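Local coordinates for protein synthesis inhibitor I (Hordeum vulgare, PDB 4FBC) that belongs to the ribosome-inactivating proteins of plants and holds adenosine monophosphate in a pocket of its single chain, at residues Gln215-Ala220 with Ala252-Ile257; Leu222-Lys227 with Ala235-Ile240. The protein carries 3 engineered substitutions. All blocks are in the same frame, centred on the assembly; numbering follows the deposited sequence.

In the fold
Both contacts are built on helix 214-225, and their centres lie about 11 Å apart. Interaction 1 joins the first half of this helix to the end of helix 248-254 and the turn after it; interaction 2 joins its C-terminal part to the loop that leads toward helix 248-254. Both segments of interaction 2 fall between those of interaction 1 in the sequence. The two meet where Ala-220 CB packs on Phe-237 CE1 at 3.6 Å and Leu-217 CD1 lies 4.1 Å from Phe-237 CZ. The helix thus takes part in a buried contact close to the adenosine monophosphate pocket and, farther along, in one at the surface.

Interaction 1 of 2, residues Gln215-Ala220 with Ala252-Ile257; sequences QDLSAA and ANTLGI
Leu-217 and Leu-255 form the tight part of this contact, their side chains lying alongside each other and running opposite ways. CD2 of Leu-217 lies 3.8 Å from CD2 of Leu-255, and the CG atoms are 3.9 Å apart, so the branch points as well as the methyls are engaged. With CG of Leu-217 anti to the backbone N (chi1 -177°), the side chain reaches across to the turn where helix 248-254 ends. On its flank, CG2 of Thr-254 meets CD2 of Leu-217 at 3.8 Å. Ser-218 OG comes 3.9 Å from CD2 of Leu-255, but its polar needs are met by Trp-214 O and by Leu-259 N; Thr-254 OG1 likewise bonds to Gln-250 O. All four touching residues are buried. The loose side lies beyond them: Gln-215 and Asp-216 are exposed on the helix and Asn-253 on the other segment, none of them touching across. Leu-255 is the first residue to leave helical geometry, and its carbonyl O accepts hydrogen bonds from Arg-49 NE and Gln-181 NE2, while Ile-257 O accepts from Trp-214 NE1. This is apolar packing of a helix against a helix C-terminus, beside the adenosine monophosphate pocket to which Trp-214 belongs.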
loop_
_atom_site.group_PDB
_atom_site.type_symbol
_atom_site.label_atom_id
_atom_site.label_comp_id
_atom_site.label_asym_id
_atom_site.label_seq_id
_atom_site.Cartn_x
_atom_site.Cartn_y
_atom_site.Cartn_z
ATOM N N GLN A 215 -2.182 1.591 -11.319
ATOM C CA GLN A 215 -3.014 0.834 -12.248
ATOM C C GLN A 215 -2.438 0.873 -13.671
ATOM O O GLN A 215 -2.376 -0.158 -14.354
ATOM C CB GLN A 215 -4.462 1.352 -12.213
ATOM C CG GLN A 215 -5.419 0.601 -13.141
ATOM C CD GLN A 215 -6.873 0.931 -12.850
ATOM O OE1 GLN A 215 -7.185 2.004 -12.331
ATOM N NE2 GLN A 215 -7.769 0.009 -13.173
ATOM N N ASP A 216 -2.015 2.060 -14.113
ATOM C CA ASP A 216 -1.421 2.224 -15.440
ATOM C C ASP A 216 -0.170 1.359 -15.622
ATOM O O ASP A 216 0.009 0.728 -16.655
ATOM C CB ASP A 216 -1.039 3.693 -15.686
ATOM C CG ASP A 216 -2.235 4.583 -15.944
ATOM O OD1 ASP A 216 -3.317 4.060 -16.296
ATOM O OD2 ASP A 216 -2.079 5.817 -15.806
ATOM N N LEU A 217 0.697 1.338 -14.617
ATOM C CA LEU A 217 1.941 0.576 -14.729
ATOM C C LEU A 217 1.634 -0.920 -14.665
ATOM O O LEU A 217 2.216 -1.704 -15.404
ATOM C CB LEU A 217 2.940 0.976 -13.632
ATOM C CG LEU A 217 4.318 0.298 -13.701
ATOM C CD1 LEU A 217 5.022 0.549 -15.036
ATOM C CD2 LEU A 217 5.202 0.760 -12.541
ATOM N N SER A 218 0.713 -1.304 -13.784
ATOM C CA SER A 218 0.307 -2.702 -13.669
ATOM C C SER A 218 -0.268 -3.190 -14.994
ATOM O O SER A 218 0.126 -4.238 -15.510
ATOM C CB SER A 218 -0.728 -2.881 -12.551
ATOM O OG SER A 218 -0.167 -2.575 -11.285
ATOM N N ALA A 219 -1.195 -2.417 -15.556
ATOM C CA ALA A 219 -1.790 -2.782 -16.838
ATOM C C ALA A 219 -0.754 -2.848 -17.965
ATOM O O ALA A 219 -0.791 -3.757 -18.784
ATOM C CB ALA A 219 -2.916 -1.824 -17.195
ATOM N N ALA A 220 0.168 -1.887 -18.017
ATOM C CA ALA A 220 1.215 -1.904 -19.035
ATOM C C ALA A 220 2.062 -3.181 -19.034
ATOM O O ALA A 220 2.426 -3.702 -20.091
ATOM C CB ALA A 220 2.107 -0.665 -18.911
ATOM N N ALA A 252 9.186 -4.569 -14.267
ATOM C CA ALA A 252 9.289 -5.682 -13.314
ATOM C C ALA A 252 10.136 -5.290 -12.105
ATOM O O ALA A 252 9.777 -5.585 -10.966
ATOM C CB ALA A 252 9.856 -6.935 -13.986
ATOM N N ASN A 253 11.258 -4.617 -12.346
ATOM C CA ASN A 253 12.071 -4.117 -11.235
ATOM C C ASN A 253 11.374 -3.038 -10.414
ATOM O O ASN A 253 11.730 -2.810 -9.261
ATOM C CB ASN A 253 13.414 -3.592 -11.748
ATOM C CG ASN A 253 14.387 -4.703 -12.048
ATOM O OD1 ASN A 253 14.559 -5.628 -11.243
ATOM N ND2 ASN A 253 15.029 -4.633 -13.208
ATOM N N THR A 254 10.377 -2.378 -11.000
ATOM C CA THR A 254 9.684 -1.282 -10.325
ATOM C C THR A 254 8.480 -1.743 -9.501
ATOM O O THR A 254 8.257 -1.249 -8.390
ATOM C CB THR A 254 9.249 -0.197 -11.336
ATOM O OG1 THR A 254 10.420 0.313 -11.989
ATOM C CG2 THR A 254 8.508 0.946 -10.629
ATOM N N LEU A 255 7.725 -2.702 -10.035
ATOM C CA LEU A 255 6.487 -3.156 -9.400
ATOM C C LEU A 255 6.771 -4.114 -8.238
ATOM O O LEU A 255 7.398 -5.156 -8.422
ATOM C CB LEU A 255 5.566 -3.822 -10.441
ATOM C CG LEU A 255 4.870 -2.842 -11.398
ATOM C CD1 LEU A 255 4.463 -3.539 -12.685
ATOM C CD2 LEU A 255 3.671 -2.189 -10.722
ATOM N N GLY A 256 6.314 -3.748 -7.045
ATOM C CA GLY A 256 6.364 -4.641 -5.891
ATOM C C GLY A 256 5.274 -5.701 -5.987
ATOM O O GLY A 256 5.543 -6.893 -5.855
ATOM N N ILE A 257 4.038 -5.263 -6.223
ATOM C CA ILE A 257 2.925 -6.182 -6.498
ATOM C C ILE A 257 1.956 -5.449 -7.408
ATOM O O ILE A 257 1.727 -4.262 -7.218
ATOM C CB ILE A 257 2.242 -6.713 -5.188
ATOM C CG1 ILE A 257 1.117 -7.707 -5.521
ATOM C CG2 ILE A 257 1.758 -5.555 -4.287
ATOM C CD1 ILE A 257 0.615 -8.500 -4.281
#

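Interaction 2 of 2, residues Leu222-Lys227 with Ala235-Ile240; sequences LKTDVK and AKFAPI
A small surface contact without hydrogen bonds between its segments, this one sets the C-terminal part of helix 214-225 against the extended loop that returns toward helix 248-254. Thr-224 has the largest share, followed by Ala-235. The methyl CG2 of Thr-224 lies over the loop backbone, 3.7 Å from CA of Phe-237 and equally close to Phe-237 N, and 3.9 Å from CB of the same residue. The methyl also stands at the edge of the phenyl ring, near its plane, 4.1 Å from CD1. With chi1 of Thr-224 at 68°, the hydroxyl sits over the backbone and the methyl is turned to the loop; OG1 is bonded to Leu-221 O, one turn back, and to His-47 NE2. Nearer the surface, CB of Ala-235 points toward the helical segment and meets Lys-223 O at 3.7 Å, while the carbonyl O of Ala-235 stays 4.0 Å from CB of Thr-224. The long chain of Lys-223 leads away from the loop. From the loop, the side chain of Phe-237 continues inward along helix 214-225 and touches Ala-248 and Ala-251 of the next helix. The arrangement is that of a long loop between two helices that, after its excursion beyond helix 214-225, folds back on this first helix and anchors an aromatic residue between the two it links.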
loop_
_atom_site.group_PDB
_atom_site.type_symbol
_atom_site.label_atom_id
_atom_site.label_comp_id
_atom_site.label_asym_id
_atom_site.label_seq_id
_atom_site.Cartn_x
_atom_site.Cartn_y
_atom_site.Cartn_z
ATOM N N LEU A 222 1.054 -6.166 -17.602
ATOM C CA LEU A 222 0.129 -7.274 -17.882
ATOM C C LEU A 222 -0.121 -7.480 -19.377
ATOM O O LEU A 222 -0.279 -8.613 -19.844
ATOM C CB LEU A 222 -1.203 -7.064 -17.156
ATOM C CG LEU A 222 -1.143 -7.240 -15.634
ATOM C CD1 LEU A 222 -2.408 -6.704 -14.966
ATOM C CD2 LEU A 222 -0.938 -8.707 -15.291
ATOM N N LYS A 223 -0.169 -6.384 -20.125
ATOM C CA LYS A 223 -0.374 -6.460 -21.570
ATOM C C LYS A 223 0.720 -7.248 -22.278
ATOM O O LYS A 223 0.468 -7.908 -23.291
ATOM C CB LYS A 223 -0.502 -5.054 -22.164
ATOM C CG LYS A 223 -1.827 -4.391 -21.844
ATOM C CD LYS A 223 -1.906 -2.984 -22.391
ATOM C CE LYS A 223 -3.244 -2.352 -22.033
ATOM N NZ LYS A 223 -3.364 -0.953 -22.560
ATOM N N THR A 224 1.935 -7.205 -21.746
ATOM C CA THR A 224 3.044 -7.907 -22.385
ATOM C C THR A 224 2.971 -9.430 -22.216
ATOM O O THR A 224 3.650 -10.181 -22.931
ATOM C CB THR A 224 4.427 -7.371 -21.906
ATOM O OG1 THR A 224 4.621 -7.704 -20.526
ATOM C CG2 THR A 224 4.515 -5.856 -22.096
ATOM N N ASP A 225 2.136 -9.886 -21.285
ATOM C CA ASP A 225 1.980 -11.323 -21.042
ATOM C C ASP A 225 0.979 -11.984 -21.990
ATOM O O ASP A 225 0.967 -13.213 -22.138
ATOM C CB ASP A 225 1.534 -11.581 -19.603
ATOM C CG ASP A 225 2.524 -11.072 -18.580
ATOM O OD1 ASP A 225 3.746 -11.050 -18.875
ATOM O OD2 ASP A 225 2.069 -10.716 -17.470
ATOM N N VAL A 226 0.134 -11.171 -22.617
ATOM C CA VAL A 226 -0.900 -11.689 -23.511
ATOM C C VAL A 226 -0.244 -12.374 -24.707
ATOM O O VAL A 226 0.493 -11.736 -25.460
ATOM C CB VAL A 226 -1.831 -10.559 -24.011
ATOM C CG1 VAL A 226 -2.841 -11.106 -25.009
ATOM C CG2 VAL A 226 -2.550 -9.894 -22.846
ATOM N N LYS A 227 -0.482 -13.675 -24.864
ATOM C CA LYS A 227 0.091 -14.406 -25.994
ATOM C C LYS A 227 -0.565 -13.929 -27.285
ATOM O O LYS A 227 -1.791 -13.847 -27.369
ATOM C CB LYS A 227 -0.080 -15.923 -25.829
ATOM C CG LYS A 227 0.687 -16.542 -24.649
ATOM C CD LYS A 227 2.126 -16.029 -24.556
ATOM C CE LYS A 227 3.073 -17.082 -23.970
ATOM N NZ LYS A 227 2.425 -17.931 -22.925
ATOM N N ALA A 235 3.385 -8.684 -27.717
ATOM C CA ALA A 235 3.165 -7.268 -27.457
ATOM C C ALA A 235 4.399 -6.677 -26.785
ATOM O O ALA A 235 4.994 -7.306 -25.906
ATOM C CB ALA A 235 1.941 -7.072 -26.587
ATOM N N LYS A 236 4.795 -5.483 -27.210
ATOM C CA LYS A 236 5.946 -4.812 -26.612
ATOM C C LYS A 236 5.475 -3.841 -25.542
ATOM O O LYS A 236 4.386 -3.272 -25.648
ATOM C CB LYS A 236 6.750 -4.061 -27.675
ATOM C CG LYS A 236 7.340 -4.948 -28.761
ATOM C CD LYS A 236 7.947 -4.113 -29.886
ATOM C CE LYS A 236 8.396 -4.989 -31.051
ATOM N NZ LYS A 236 7.245 -5.669 -31.718
ATOM N N PHE A 237 6.291 -3.659 -24.508
ATOM C CA PHE A 237 5.958 -2.738 -23.432
ATOM C C PHE A 237 5.849 -1.305 -23.947
ATOM O O PHE A 237 6.722 -0.832 -24.681
ATOM C CB PHE A 237 7.008 -2.819 -22.314
ATOM C CG PHE A 237 6.660 -2.011 -21.091
ATOM C CD1 PHE A 237 5.810 -2.527 -20.119
ATOM C CD2 PHE A 237 7.175 -0.730 -20.912
ATOM C CE1 PHE A 237 5.477 -1.783 -18.993
ATOM C CE2 PHE A 237 6.848 0.017 -19.787
ATOM C CZ PHE A 237 6.003 -0.504 -18.829
ATOM N N ALA A 238 4.774 -0.621 -23.572
ATOM C CA ALA A 238 4.609 0.786 -23.925
ATOM C C ALA A 238 5.212 1.669 -22.838
ATOM O O ALA A 238 4.694 1.723 -21.723
ATOM C CB ALA A 238 3.134 1.115 -24.125
ATOM N N PRO A 239 6.301 2.386 -23.168
ATOM C CA PRO A 239 7.028 3.182 -22.168
ATOM C C PRO A 239 6.155 4.175 -21.414
ATOM O O PRO A 239 5.190 4.734 -21.955
ATOM C CB PRO A 239 8.048 3.963 -23.008
ATOM C CG PRO A 239 8.236 3.156 -24.236
ATOM C CD PRO A 239 6.905 2.495 -24.508
ATOM N N ILE A 240 6.503 4.395 -20.154
ATOM C CA ILE A 240 5.865 5.437 -19.366
ATOM C C ILE A 240 7.005 6.334 -18.887
ATOM O O ILE A 240 7.579 6.131 -17.811
ATOM C CB ILE A 240 5.051 4.852 -18.188
ATOM C CG1 ILE A 240 4.051 3.804 -18.687
ATOM C CG2 ILE A 240 4.312 5.949 -17.436
ATOM C CD1 ILE A 240 3.229 3.167 -17.565
#